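Local coordinates for phospho-furanose lactonase (Mycoplasma synoviae, PDB 3OVG), which uses a pair of zinc ions to hydrolyse phosphorylated furanose lactones such as D-xylono-1,4-lactone 5-phosphate, and also acts on carboxy 1,4-lactones, at residues Ile15-Leu20 with Asn323-Leu328; His40-Met45 with Ala275-Tyr280; Val127-Glu132 with Val144-Ala149; Ala174-Ile179 with Arg334-Leu339. All coordinates share one frame; numbering follows the deposited sequence.

Contact 1. Residues Ile15-Leu20 with Asn323-Leu328; sequences IPVEKL and NPKRVL
Val17 and Lys325 set their side chains across each other at about a right angle, carbon against carbon: CG2 of Val17 lies 3.6 Å from CG of Lys325. The lysine leaves helix 313-327 with CG anti to the backbone N (chi1 176°), which lays the first part of the chain over the valine; further bends turn it past Val17 O, with CD 3.7 Å from that oxygen. Its ammonium ends near Glu18, but OE2 of Glu18 and NZ of Lys325 are 4.5 Å apart, so the attraction is one of charge at a distance. Deeper in, Leu20 directs CD1 at the helix backbone, 4.0 Å from CA of Lys325. Leucine suits this place because its branched end reaches the backbone of Pro324 and Lys325 and CB of Leu328 together. No hydrogen bond crosses between the segments, which implies that the turn after the N-terminal hairpin (strands 7-10 and 13-16) coheres with the last part of helix 313-327 of the TIM barrel mainly through apolar contact.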
loop_
_atom_site.group_PDB
_atom_site.type_symbol
_atom_site.label_atom_id
_atom_site.label_comp_id
_atom_site.label_asym_id
_atom_site.label_seq_id
_atom_site.Cartn_x
_atom_site.Cartn_y
_atom_site.Cartn_z
ATOM N N ILE A 15 -27.658 -39.758 2.601
ATOM C CA ILE A 15 -29.071 -39.709 2.928
ATOM C C ILE A 15 -29.915 -39.742 1.665
ATOM O O ILE A 15 -29.462 -39.328 0.609
ATOM C CB ILE A 15 -29.457 -38.406 3.669
ATOM C CG1 ILE A 15 -29.242 -37.199 2.760
ATOM C CG2 ILE A 15 -28.655 -38.267 4.950
ATOM C CD1 ILE A 15 -29.607 -35.893 3.425
ATOM N N PRO A 16 -31.166 -40.204 1.773
ATOM C CA PRO A 16 -32.037 -40.106 0.590
ATOM C C PRO A 16 -32.199 -38.640 0.213
ATOM O O PRO A 16 -32.298 -37.786 1.093
ATOM C CB PRO A 16 -33.388 -40.661 1.069
ATOM C CG PRO A 16 -33.100 -41.410 2.346
ATOM C CD PRO A 16 -31.834 -40.789 2.950
ATOM N N VAL A 17 -32.262 -38.338 -1.075
ATOM C CA VAL A 17 -32.362 -36.936 -1.459
ATOM C C VAL A 17 -33.622 -36.239 -0.904
ATOM O O VAL A 17 -33.644 -35.028 -0.757
ATOM C CB VAL A 17 -32.253 -36.745 -2.987
ATOM C CG1 VAL A 17 -30.845 -37.093 -3.463
ATOM C CG2 VAL A 17 -33.342 -37.561 -3.713
ATOM N N GLU A 18 -34.664 -36.998 -0.586
ATOM C CA GLU A 18 -35.908 -36.407 -0.085
ATOM C C GLU A 18 -35.666 -35.800 1.275
ATOM O O GLU A 18 -36.486 -35.056 1.758
ATOM C CB GLU A 18 -37.012 -37.464 0.008
ATOM C CG GLU A 18 -37.383 -38.094 -1.357
ATOM C CD GLU A 18 -36.373 -39.146 -1.887
ATOM O OE1 GLU A 18 -35.456 -39.618 -1.154
ATOM O OE2 GLU A 18 -36.513 -39.499 -3.075
ATOM N N LYS A 19 -34.510 -36.096 1.873
ATOM C CA LYS A 19 -34.202 -35.637 3.224
ATOM C C LYS A 19 -33.358 -34.339 3.187
ATOM O O LYS A 19 -33.087 -33.734 4.216
ATOM C CB LYS A 19 -33.442 -36.740 3.959
ATOM C CG LYS A 19 -33.840 -36.958 5.389
ATOM C CD LYS A 19 -34.770 -38.166 5.566
ATOM C CE LYS A 19 -33.941 -39.452 5.749
ATOM N NZ LYS A 19 -34.595 -40.504 6.612
ATOM N N LEU A 20 -32.940 -33.933 1.997
ATOM C CA LEU A 20 -32.218 -32.671 1.826
ATOM C C LEU A 20 -33.058 -31.465 2.264
ATOM O O LEU A 20 -32.525 -30.557 2.888
ATOM C CB LEU A 20 -31.729 -32.500 0.370
ATOM C CG LEU A 20 -30.479 -33.303 -0.072
ATOM C CD1 LEU A 20 -30.273 -33.401 -1.601
ATOM C CD2 LEU A 20 -29.196 -32.766 0.570
ATOM N N ASN A 323 -34.695 -28.417 -7.104
ATOM C CA ASN A 323 -33.471 -28.293 -7.889
ATOM C C ASN A 323 -32.275 -28.874 -7.122
ATOM O O ASN A 323 -31.493 -29.649 -7.676
ATOM C CB ASN A 323 -33.250 -26.846 -8.315
ATOM C CG ASN A 323 -34.421 -26.297 -9.161
ATOM O OD1 ASN A 323 -34.504 -25.079 -9.429
ATOM N ND2 ASN A 323 -35.325 -27.177 -9.560
ATOM N N PRO A 324 -32.149 -28.546 -5.829
ATOM C CA PRO A 324 -31.016 -29.163 -5.117
ATOM C C PRO A 324 -31.132 -30.688 -4.971
ATOM O O PRO A 324 -30.104 -31.396 -4.948
ATOM C CB PRO A 324 -31.032 -28.474 -3.747
ATOM C CG PRO A 324 -31.815 -27.205 -3.952
ATOM C CD PRO A 324 -32.849 -27.537 -5.016
ATOM N N LYS A 325 -32.369 -31.183 -4.873
ATOM C CA LYS A 325 -32.624 -32.609 -4.794
ATOM C C LYS A 325 -32.093 -33.296 -6.053
ATOM O O LYS A 325 -31.514 -34.401 -6.002
ATOM C CB LYS A 325 -34.131 -32.866 -4.606
ATOM C CG LYS A 325 -34.535 -34.313 -4.594
ATOM C CD LYS A 325 -35.780 -34.530 -3.690
ATOM C CE LYS A 325 -37.085 -34.253 -4.394
ATOM N NZ LYS A 325 -37.689 -35.529 -4.938
ATOM N N ARG A 326 -32.273 -32.612 -7.174
ATOM C CA ARG A 326 -31.746 -33.036 -8.469
ATOM C C ARG A 326 -30.228 -32.898 -8.571
ATOM O O ARG A 326 -29.532 -33.868 -8.827
ATOM C CB ARG A 326 -32.402 -32.247 -9.604
ATOM C CG ARG A 326 -31.800 -32.554 -10.951
ATOM C CD ARG A 326 -32.571 -31.884 -12.099
ATOM N NE ARG A 326 -32.501 -30.417 -12.094
ATOM C CZ ARG A 326 -31.397 -29.723 -12.362
ATOM N NH1 ARG A 326 -30.258 -30.355 -12.627
ATOM N NH2 ARG A 326 -31.417 -28.390 -12.349
ATOM N N VAL A 327 -29.709 -31.697 -8.361
ATOM C CA VAL A 327 -28.314 -31.423 -8.695
ATOM C C VAL A 327 -27.305 -31.997 -7.688
ATOM O O VAL A 327 -26.147 -32.192 -8.045
ATOM C CB VAL A 327 -28.056 -29.926 -8.909
ATOM C CG1 VAL A 327 -28.945 -29.402 -10.015
ATOM C CG2 VAL A 327 -28.290 -29.126 -7.605
ATOM N N LEU A 328 -27.750 -32.295 -6.463
ATOM C CA LEU A 328 -26.859 -32.814 -5.423
ATOM C C LEU A 328 -26.888 -34.342 -5.308
ATOM O O LEU A 328 -26.110 -34.921 -4.546
ATOM C CB LEU A 328 -27.192 -32.190 -4.056
ATOM C CG LEU A 328 -26.975 -30.672 -3.926
ATOM C CD1 LEU A 328 -27.452 -30.246 -2.525
ATOM C CD2 LEU A 328 -25.498 -30.338 -4.071
#

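Contact 2. Residues His40-Met45 with Ala275-Tyr280; sequences HIDFLM and AGRILY. With PO4 (phosphate ion), chain I.
In this phosphotriesterase-family TIM barrel, loop 275-280, after strand 269-271, supplies the substrate-binding residues Arg277, Ile278, Leu279 and Tyr280, and loop 40-45 packs against it. Asp42 and Arg277 form a salt bridge: NH2 of the arginine reaches OD2 of Asp42 at 2.7 Å with a nearly straight N-H (166°). The oxygen lies in the guanidinium plane, yet the nitrogen stands above the carboxylate plane, the two planes being 71° apart. A water links the same OD2 to Arg277 NE, so a direct and a water-mediated link both restrain the guanidinium. His40 offers a ring face to NH2, while its ND1 accepts from the backbone N of Asp42. Phe43 brings CE1 to 3.4 Å from CG of Arg277, flanking the aliphatic part of the chain. The backbones join where Ile278 N donates to Asp42 O at 2.7 Å, and SE of Met45, a selenomethionine, lies 3.5 Å from C of Gly276. A phosphate ion, probably from the crystallisation liquor, is bound by Lys246 and Tyr247 and weakly by Arg277 NH1, consistent with a site for the substrate's 5-phosphate. The hydroxyl OH of Tyr280 donates to phosphate O4 at 2.7 Å, in the plane of the tyrosine ring.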
loop_
_atom_site.group_PDB
_atom_site.type_symbol
_atom_site.label_atom_id
_atom_site.label_comp_id
_atom_site.label_asym_id
_atom_site.label_seq_id
_atom_site.Cartn_x
_atom_site.Cartn_y
_atom_site.Cartn_z
ATOM N N HIS A 40 -7.723 -10.702 3.579
ATOM C CA HIS A 40 -8.448 -9.906 4.569
ATOM C C HIS A 40 -8.806 -10.690 5.838
ATOM O O HIS A 40 -9.291 -11.834 5.779
ATOM C CB HIS A 40 -9.701 -9.291 3.941
ATOM C CG HIS A 40 -10.166 -8.047 4.635
ATOM N ND1 HIS A 40 -10.726 -8.061 5.895
ATOM C CD2 HIS A 40 -10.132 -6.746 4.253
ATOM C CE1 HIS A 40 -11.012 -6.820 6.261
ATOM N NE2 HIS A 40 -10.659 -6.005 5.285
ATOM N N ILE A 41 -8.570 -10.073 6.986
ATOM C CA ILE A 41 -8.833 -10.725 8.275
ATOM C C ILE A 41 -10.302 -11.197 8.417
ATOM O O ILE A 41 -10.555 -12.223 9.078
ATOM C CB ILE A 41 -8.450 -9.812 9.451
ATOM C CG1 ILE A 41 -8.520 -10.569 10.791
ATOM C CG2 ILE A 41 -9.350 -8.572 9.470
ATOM C CD1 ILE A 41 -7.691 -11.877 10.814
ATOM N N ASP A 42 -11.247 -10.491 7.771
ATOM C CA ASP A 42 -12.687 -10.858 7.816
ATOM C C ASP A 42 -13.015 -12.269 7.249
ATOM O O ASP A 42 -14.090 -12.828 7.498
ATOM C CB ASP A 42 -13.536 -9.821 7.057
ATOM C CG ASP A 42 -13.705 -8.507 7.832
ATOM O OD1 ASP A 42 -13.100 -8.323 8.933
ATOM O OD2 ASP A 42 -14.465 -7.663 7.317
ATOM N N PHE A 43 -12.101 -12.812 6.455
ATOM C CA PHE A 43 -12.258 -14.168 5.940
ATOM C C PHE A 43 -11.941 -15.242 6.986
ATOM O O PHE A 43 -12.249 -16.415 6.790
ATOM C CB PHE A 43 -11.436 -14.375 4.677
ATOM C CG PHE A 43 -11.996 -13.661 3.488
ATOM C CD1 PHE A 43 -13.207 -14.067 2.927
ATOM C CD2 PHE A 43 -11.338 -12.574 2.949
ATOM C CE1 PHE A 43 -13.754 -13.389 1.821
ATOM C CE2 PHE A 43 -11.867 -11.891 1.844
ATOM C CZ PHE A 43 -13.069 -12.302 1.279
ATOM N N LEU A 44 -11.346 -14.837 8.095
ATOM C CA LEU A 44 -11.058 -15.768 9.168
ATOM C C LEU A 44 -12.286 -15.959 10.056
ATOM O O LEU A 44 -12.751 -15.007 10.689
ATOM C CB LEU A 44 -9.854 -15.291 9.989
ATOM C CG LEU A 44 -9.468 -16.250 11.103
ATOM C CD1 LEU A 44 -8.885 -17.561 10.536
ATOM C CD2 LEU A 44 -8.465 -15.555 11.993
HETATM N N MSE A 45 -12.807 -17.184 10.085
HETATM C CA MSE A 45 -14.054 -17.508 10.780
HETATM C C MSE A 45 -13.913 -18.799 11.568
HETATM O O MSE A 45 -13.971 -19.908 10.995
HETATM C CB MSE A 45 -15.224 -17.631 9.766
HETATM C CG MSE A 45 -15.338 -16.417 8.859
HETATM SE SE MSE A 45 -16.663 -16.562 7.378
HETATM C CE MSE A 45 -18.262 -16.916 8.474
ATOM N N ALA A 275 -22.062 -16.785 2.731
ATOM C CA ALA A 275 -21.695 -15.918 3.850
ATOM C C ALA A 275 -20.258 -16.234 4.280
ATOM O O ALA A 275 -20.014 -16.846 5.332
ATOM C CB ALA A 275 -22.689 -16.111 5.008
ATOM N N GLY A 276 -19.304 -15.813 3.454
ATOM C CA GLY A 276 -17.921 -16.232 3.620
ATOM C C GLY A 276 -16.995 -15.174 4.190
ATOM O O GLY A 276 -15.774 -15.301 4.082
ATOM N N ARG A 277 -17.583 -14.142 4.797
ATOM C CA ARG A 277 -16.850 -13.173 5.592
ATOM C C ARG A 277 -17.542 -13.102 6.947
ATOM O O ARG A 277 -18.747 -13.346 7.054
ATOM C CB ARG A 277 -16.874 -11.784 4.939
ATOM C CG ARG A 277 -15.971 -11.643 3.723
ATOM C CD ARG A 277 -16.038 -10.241 3.136
ATOM N NE ARG A 277 -15.467 -9.265 4.066
ATOM C CZ ARG A 277 -14.670 -8.253 3.701
ATOM N NH1 ARG A 277 -14.327 -8.094 2.418
ATOM N NH2 ARG A 277 -14.201 -7.407 4.627
ATOM N N ILE A 278 -16.795 -12.726 7.975
ATOM C CA ILE A 278 -17.314 -12.752 9.334
ATOM C C ILE A 278 -18.562 -11.869 9.569
ATOM O O ILE A 278 -19.405 -12.207 10.413
ATOM C CB ILE A 278 -16.193 -12.410 10.317
ATOM C CG1 ILE A 278 -16.442 -13.005 11.721
ATOM C CG2 ILE A 278 -15.900 -10.929 10.305
ATOM C CD1 ILE A 278 -15.107 -13.147 12.545
ATOM N N LEU A 279 -18.699 -10.769 8.830
ATOM C CA LEU A 279 -19.887 -9.880 8.984
ATOM C C LEU A 279 -21.101 -10.267 8.124
ATOM O O LEU A 279 -22.079 -9.523 8.031
ATOM C CB LEU A 279 -19.535 -8.409 8.735
ATOM C CG LEU A 279 -18.477 -7.835 9.694
ATOM C CD1 LEU A 279 -18.239 -6.349 9.432
ATOM C CD2 LEU A 279 -18.908 -8.044 11.150
ATOM N N TYR A 280 -21.036 -11.426 7.490
ATOM C CA TYR A 280 -22.127 -11.900 6.654
ATOM C C TYR A 280 -23.009 -12.904 7.392
ATOM O O TYR A 280 -23.902 -13.498 6.799
ATOM C CB TYR A 280 -21.582 -12.515 5.342
ATOM C CG TYR A 280 -20.922 -11.516 4.394
ATOM C CD1 TYR A 280 -20.949 -10.140 4.656
ATOM C CD2 TYR A 280 -20.334 -11.947 3.197
ATOM C CE1 TYR A 280 -20.363 -9.223 3.767
ATOM C CE2 TYR A 280 -19.774 -11.057 2.319
ATOM C CZ TYR A 280 -19.784 -9.699 2.602
ATOM O OH TYR A 280 -19.205 -8.828 1.714
HETATM P P PO4 I . -16.966 -10.413 -0.792
HETATM O O1 PO4 I . -16.760 -11.743 -0.045
HETATM O O2 PO4 I . -15.945 -9.342 -0.336
HETATM O O3 PO4 I . -16.801 -10.681 -2.293
HETATM O O4 PO4 I . -18.404 -9.957 -0.557
HETATM O O HOH W 1 -16.796 -8.841 6.570
#

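Contact 3. Residues Val127-Glu132 with Val144-Ala149; sequences VAEIEE and VKRSKA
The guanidinium of Arg146 is sandwiched between two small apolar groups: Ala128 CB lies over one face, displaced toward the rim and 3.3 Å from NH2 of Arg146, and Val144 CG1 sits over the centre of the opposite face. At the edge, near the plane, comes CG of Glu129, 4.0 Å from Arg146 NH1. Alanine suits the helix here, its single methyl letting the flat cation lie close. The arginine chain runs extended from CG to NE, which carries the group across to the helix. NH1 bonds to Gly133 O and NH2 to Tyr139 OH, while Glu129 turns its carboxylate to Arg76. Glu132 OE1 stands 4.3 Å from Arg146 NE, well out of the guanidinium plane, so charge acts but no N-H points at the oxygen. A water donates to Ser147 O at 2.7 Å and, in a longer bond of 3.3 Å, to Glu132 O. Ser147 OG accepts from Ala149 N, an ST turn in the helix-to-strand connection from helix 119-131 to strand 157-160 of the TIM barrel.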
loop_
_atom_site.group_PDB
_atom_site.type_symbol
_atom_site.label_atom_id
_atom_site.label_comp_id
_atom_site.label_asym_id
_atom_site.label_seq_id
_atom_site.Cartn_x
_atom_site.Cartn_y
_atom_site.Cartn_z
ATOM N N VAL A 127 -11.024 -38.198 -5.592
ATOM C CA VAL A 127 -11.840 -39.410 -5.419
ATOM C C VAL A 127 -11.766 -39.999 -3.999
ATOM O O VAL A 127 -12.794 -40.353 -3.428
ATOM C CB VAL A 127 -11.493 -40.526 -6.417
ATOM C CG1 VAL A 127 -12.418 -41.726 -6.184
ATOM C CG2 VAL A 127 -11.662 -40.037 -7.849
ATOM N N ALA A 128 -10.562 -40.090 -3.434
ATOM C CA ALA A 128 -10.385 -40.602 -2.073
ATOM C C ALA A 128 -11.229 -39.802 -1.088
ATOM O O ALA A 128 -11.786 -40.352 -0.139
ATOM C CB ALA A 128 -8.888 -40.550 -1.660
ATOM N N GLU A 129 -11.324 -38.489 -1.290
ATOM C CA GLU A 129 -12.100 -37.683 -0.347
ATOM C C GLU A 129 -13.598 -37.968 -0.458
ATOM O O GLU A 129 -14.302 -37.953 0.541
ATOM C CB GLU A 129 -11.830 -36.190 -0.519
ATOM C CG GLU A 129 -10.414 -35.785 -0.123
ATOM C CD GLU A 129 -10.359 -34.420 0.561
ATOM O OE1 GLU A 129 -10.803 -33.386 -0.033
ATOM O OE2 GLU A 129 -9.866 -34.402 1.700
ATOM N N ILE A 130 -14.073 -38.195 -1.675
ATOM C CA ILE A 130 -15.476 -38.552 -1.929
ATOM C C ILE A 130 -15.800 -39.993 -1.424
ATOM O O ILE A 130 -16.855 -40.238 -0.842
ATOM C CB ILE A 130 -15.791 -38.447 -3.447
ATOM C CG1 ILE A 130 -15.607 -37.013 -3.980
ATOM C CG2 ILE A 130 -17.198 -38.903 -3.745
ATOM C CD1 ILE A 130 -16.694 -36.014 -3.495
ATOM N N GLU A 131 -14.872 -40.935 -1.625
ATOM C CA GLU A 131 -15.155 -42.357 -1.404
ATOM C C GLU A 131 -14.514 -43.004 -0.167
ATOM O O GLU A 131 -15.014 -44.015 0.319
ATOM C CB GLU A 131 -14.866 -43.197 -2.682
ATOM C CG GLU A 131 -15.726 -42.741 -3.880
ATOM C CD GLU A 131 -15.659 -43.663 -5.089
ATOM O OE1 GLU A 131 -14.589 -44.297 -5.344
ATOM O OE2 GLU A 131 -16.687 -43.701 -5.805
ATOM N N GLU A 132 -13.433 -42.449 0.353
ATOM C CA GLU A 132 -12.860 -43.006 1.561
ATOM C C GLU A 132 -13.068 -42.094 2.767
ATOM O O GLU A 132 -13.588 -42.517 3.799
ATOM C CB GLU A 132 -11.379 -43.295 1.348
ATOM C CG GLU A 132 -11.141 -44.400 0.327
ATOM C CD GLU A 132 -9.671 -44.551 0.010
ATOM O OE1 GLU A 132 -8.882 -44.668 0.967
ATOM O OE2 GLU A 132 -9.305 -44.531 -1.180
ATOM N N VAL A 144 -1.225 -37.562 5.523
ATOM C CA VAL A 144 -2.683 -37.594 5.353
ATOM C C VAL A 144 -3.318 -38.369 6.499
ATOM O O VAL A 144 -2.816 -39.438 6.885
ATOM C CB VAL A 144 -3.091 -38.232 4.022
ATOM C CG1 VAL A 144 -4.599 -38.498 4.000
ATOM C CG2 VAL A 144 -2.688 -37.312 2.857
ATOM N N LYS A 145 -4.384 -37.822 7.091
ATOM C CA LYS A 145 -5.127 -38.567 8.123
ATOM C C LYS A 145 -6.613 -38.459 7.836
ATOM O O LYS A 145 -7.220 -37.407 8.110
ATOM C CB LYS A 145 -4.818 -38.014 9.516
ATOM C CG LYS A 145 -5.608 -38.697 10.688
ATOM C CD LYS A 145 -5.214 -38.071 12.058
ATOM C CE LYS A 145 -5.870 -38.820 13.256
ATOM N NZ LYS A 145 -7.353 -38.851 13.074
ATOM N N ARG A 146 -7.215 -39.535 7.324
ATOM C CA ARG A 146 -8.605 -39.453 6.825
ATOM C C ARG A 146 -9.680 -39.509 7.913
ATOM O O ARG A 146 -9.603 -40.312 8.830
ATOM C CB ARG A 146 -8.874 -40.511 5.747
ATOM C CG ARG A 146 -7.860 -40.468 4.549
ATOM C CD ARG A 146 -8.410 -41.071 3.236
ATOM N NE ARG A 146 -7.436 -40.851 2.156
ATOM C CZ ARG A 146 -7.412 -39.778 1.377
ATOM N NH1 ARG A 146 -8.353 -38.834 1.503
ATOM N NH2 ARG A 146 -6.462 -39.656 0.458
ATOM N N SER A 147 -10.664 -38.620 7.802
ATOM C CA SER A 147 -11.887 -38.648 8.587
ATOM C C SER A 147 -12.770 -39.787 8.099
ATOM O O SER A 147 -12.617 -40.223 6.957
ATOM C CB SER A 147 -12.664 -37.350 8.324
ATOM O OG SER A 147 -13.724 -37.209 9.233
ATOM N N LYS A 148 -13.698 -40.258 8.935
ATOM C CA LYS A 148 -14.777 -41.131 8.435
ATOM C C LYS A 148 -15.772 -40.306 7.596
ATOM O O LYS A 148 -16.542 -40.865 6.826
ATOM C CB LYS A 148 -15.550 -41.808 9.578
ATOM C CG LYS A 148 -14.719 -42.705 10.497
ATOM C CD LYS A 148 -15.631 -43.405 11.525
ATOM C CE LYS A 148 -14.847 -43.985 12.697
ATOM N NZ LYS A 148 -13.982 -45.117 12.250
ATOM N N ALA A 149 -15.789 -38.989 7.791
ATOM C CA ALA A 149 -16.661 -38.112 7.001
ATOM C C ALA A 149 -16.103 -38.001 5.584
ATOM O O ALA A 149 -14.894 -37.841 5.395
ATOM C CB ALA A 149 -16.766 -36.722 7.638
HETATM O O HOH W 2 -11.967 -42.774 6.638
#

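Contact 4. Residues Ala174-Ile179 with Arg334-Leu339; sequences AARTSI and RNFDPL
Arg176 lays its side chain over one face of the Phe336 ring, with CG above the ring centre in a CH-pi contact, 3.7 Å from the centroid and 14° off the normal. Farther along, the guanidinium continues nearly parallel to the ring, the planes only 6° apart, and NE of Arg176 is 3.8 Å from CE2 of Phe336. The bend at chi3 (66°) brings the flat group round over the CE2 side of the same face, while NH1 is held by a salt bridge to Glu172. Arginine suits this place because its methylenes and flat cation can both cover an aromatic face as the charge is met elsewhere. Ile179 meets the ring at its edge instead, CD1 of Ile179 standing 4.1 Å from CD1 of Phe336. The same isoleucine supports Arg334: its CG2 lies over the centre of that guanidinium and its CG1 comes to 3.5 Å from Arg334 NH2, a nitrogen hydrogen-bonded to Gly206 O. One hydrogen bond joins the backbones, Arg334 N to Ile179 O at 3.0 Å. Beyond the phenylalanine, Asp337 OD1 accepts from Leu339 N and closes an Asx turn at the start of the 3-10 segment. Here the tail after helix 313-327 crosses the outer surface of helix 165-181, one of the helices surrounding the TIM barrel, on its way to helix 343-351.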
loop_
_atom_site.group_PDB
_atom_site.type_symbol
_atom_site.label_atom_id
_atom_site.label_comp_id
_atom_site.label_asym_id
_atom_site.label_seq_id
_atom_site.Cartn_x
_atom_site.Cartn_y
_atom_site.Cartn_z
ATOM N N ALA A 174 -12.311 -31.933 -11.691
ATOM C CA ALA A 174 -13.688 -31.985 -11.202
ATOM C C ALA A 174 -14.530 -32.926 -12.077
ATOM O O ALA A 174 -15.264 -33.765 -11.579
ATOM C CB ALA A 174 -14.276 -30.601 -11.214
ATOM N N ALA A 175 -14.427 -32.774 -13.390
ATOM C CA ALA A 175 -15.212 -33.598 -14.316
ATOM C C ALA A 175 -14.871 -35.075 -14.133
ATOM O O ALA A 175 -15.761 -35.923 -14.075
ATOM C CB ALA A 175 -15.002 -33.144 -15.781
ATOM N N ARG A 176 -13.585 -35.379 -14.009
ATOM C CA ARG A 176 -13.174 -36.791 -13.889
ATOM C C ARG A 176 -13.618 -37.447 -12.559
ATOM O O ARG A 176 -14.048 -38.600 -12.514
ATOM C CB ARG A 176 -11.657 -36.917 -14.113
ATOM C CG ARG A 176 -11.260 -36.689 -15.599
ATOM C CD ARG A 176 -9.755 -36.528 -15.835
ATOM N NE ARG A 176 -8.971 -37.730 -15.555
ATOM C CZ ARG A 176 -7.732 -37.935 -16.013
ATOM N NH1 ARG A 176 -7.152 -37.024 -16.790
ATOM N NH2 ARG A 176 -7.073 -39.057 -15.713
ATOM N N THR A 177 -13.508 -36.696 -11.478
ATOM C CA THR A 177 -13.955 -37.153 -10.158
ATOM C C THR A 177 -15.462 -37.338 -10.165
ATOM O O THR A 177 -15.998 -38.303 -9.593
ATOM C CB THR A 177 -13.562 -36.120 -9.085
ATOM O OG1 THR A 177 -12.146 -35.950 -9.125
ATOM C CG2 THR A 177 -13.944 -36.579 -7.661
ATOM N N SER A 178 -16.160 -36.417 -10.816
ATOM C CA SER A 178 -17.620 -36.484 -10.844
ATOM C C SER A 178 -18.051 -37.715 -11.684
ATOM O O SER A 178 -18.888 -38.520 -11.285
ATOM C CB SER A 178 -18.206 -35.190 -11.429
ATOM O OG SER A 178 -19.609 -35.313 -11.612
ATOM N N ILE A 179 -17.443 -37.875 -12.837
ATOM C CA ILE A 179 -17.734 -39.034 -13.672
ATOM C C ILE A 179 -17.445 -40.333 -12.936
ATOM O O ILE A 179 -18.257 -41.258 -12.952
ATOM C CB ILE A 179 -16.910 -38.961 -14.949
ATOM C CG1 ILE A 179 -17.518 -37.894 -15.874
ATOM C CG2 ILE A 179 -16.790 -40.362 -15.623
ATOM C CD1 ILE A 179 -16.517 -37.388 -16.884
ATOM N N ARG A 334 -19.306 -44.054 -13.509
ATOM C CA ARG A 334 -18.935 -44.350 -14.879
ATOM C C ARG A 334 -17.435 -44.469 -14.927
ATOM O O ARG A 334 -16.746 -44.032 -14.011
ATOM C CB ARG A 334 -19.368 -43.222 -15.815
ATOM C CG ARG A 334 -20.879 -43.113 -15.919
ATOM C CD ARG A 334 -21.281 -42.111 -16.996
ATOM N NE ARG A 334 -21.311 -40.739 -16.514
ATOM C CZ ARG A 334 -20.746 -39.701 -17.132
ATOM N NH1 ARG A 334 -20.075 -39.860 -18.268
ATOM N NH2 ARG A 334 -20.846 -38.483 -16.601
ATOM N N ASN A 335 -16.938 -45.090 -15.987
ATOM C CA ASN A 335 -15.527 -45.025 -16.329
ATOM C C ASN A 335 -15.283 -43.750 -17.112
ATOM O O ASN A 335 -16.148 -43.290 -17.870
ATOM C CB ASN A 335 -15.147 -46.202 -17.213
ATOM C CG ASN A 335 -15.314 -47.532 -16.516
ATOM O OD1 ASN A 335 -14.662 -47.803 -15.501
ATOM N ND2 ASN A 335 -16.182 -48.384 -17.065
ATOM N N PHE A 336 -14.116 -43.168 -16.934
ATOM C CA PHE A 336 -13.775 -41.963 -17.662
ATOM C C PHE A 336 -13.255 -42.361 -19.037
ATOM O O PHE A 336 -12.283 -43.113 -19.129
ATOM C CB PHE A 336 -12.683 -41.184 -16.929
ATOM C CG PHE A 336 -12.124 -40.050 -17.739
ATOM C CD1 PHE A 336 -12.926 -38.967 -18.080
ATOM C CD2 PHE A 336 -10.817 -40.071 -18.178
ATOM C CE1 PHE A 336 -12.433 -37.940 -18.836
ATOM C CE2 PHE A 336 -10.310 -39.022 -18.923
ATOM C CZ PHE A 336 -11.123 -37.964 -19.259
ATOM N N ASP A 337 -13.867 -41.849 -20.094
ATOM C CA ASP A 337 -13.448 -42.237 -21.441
ATOM C C ASP A 337 -12.805 -41.065 -22.211
ATOM O O ASP A 337 -13.506 -40.191 -22.724
ATOM C CB ASP A 337 -14.657 -42.798 -22.191
ATOM C CG ASP A 337 -14.310 -43.341 -23.576
ATOM O OD1 ASP A 337 -13.122 -43.258 -24.010
ATOM O OD2 ASP A 337 -15.261 -43.847 -24.235
ATOM N N PRO A 338 -11.466 -41.040 -22.280
ATOM C CA PRO A 338 -10.717 -39.996 -23.009
ATOM C C PRO A 338 -11.249 -39.736 -24.413
ATOM O O PRO A 338 -11.213 -38.583 -24.838
ATOM C CB PRO A 338 -9.304 -40.563 -23.108
ATOM C CG PRO A 338 -9.184 -41.487 -21.946
ATOM C CD PRO A 338 -10.576 -42.054 -21.688
ATOM N N LEU A 339 -11.746 -40.759 -25.110
ATOM C CA LEU A 339 -12.162 -40.566 -26.493
ATOM C C LEU A 339 -13.456 -39.797 -26.567
ATOM O O LEU A 339 -13.899 -39.451 -27.661
ATOM C CB LEU A 339 -12.369 -41.893 -27.223
ATOM C CG LEU A 339 -11.195 -42.826 -27.447
ATOM C CD1 LEU A 339 -11.679 -44.035 -28.207
ATOM C CD2 LEU A 339 -10.109 -42.119 -28.222
#

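Contacts 1 and 3 are mostly buried, contact 2 is partly buried and contact 4 lies at the surface. Contacts 1 and 2 sit on opposite sides of the chain's centre, about 28 Å between centres: the former is largely apolar and has no hydrogen bond between its segments, whereas the latter, by the zinc site, combines a salt bridge, one bridging water and a bound anion. Contacts 3 and 4 touch where helices 119-131 and 165-181 pack, Val127 and Ile130 against Thr177, and both lay carbon against a guanidinium whose terminal nitrogens have partners outside the segments. Contacts 1 and 4 share the C-terminal region, one using the last part of helix 313-327 and the other the tail beyond.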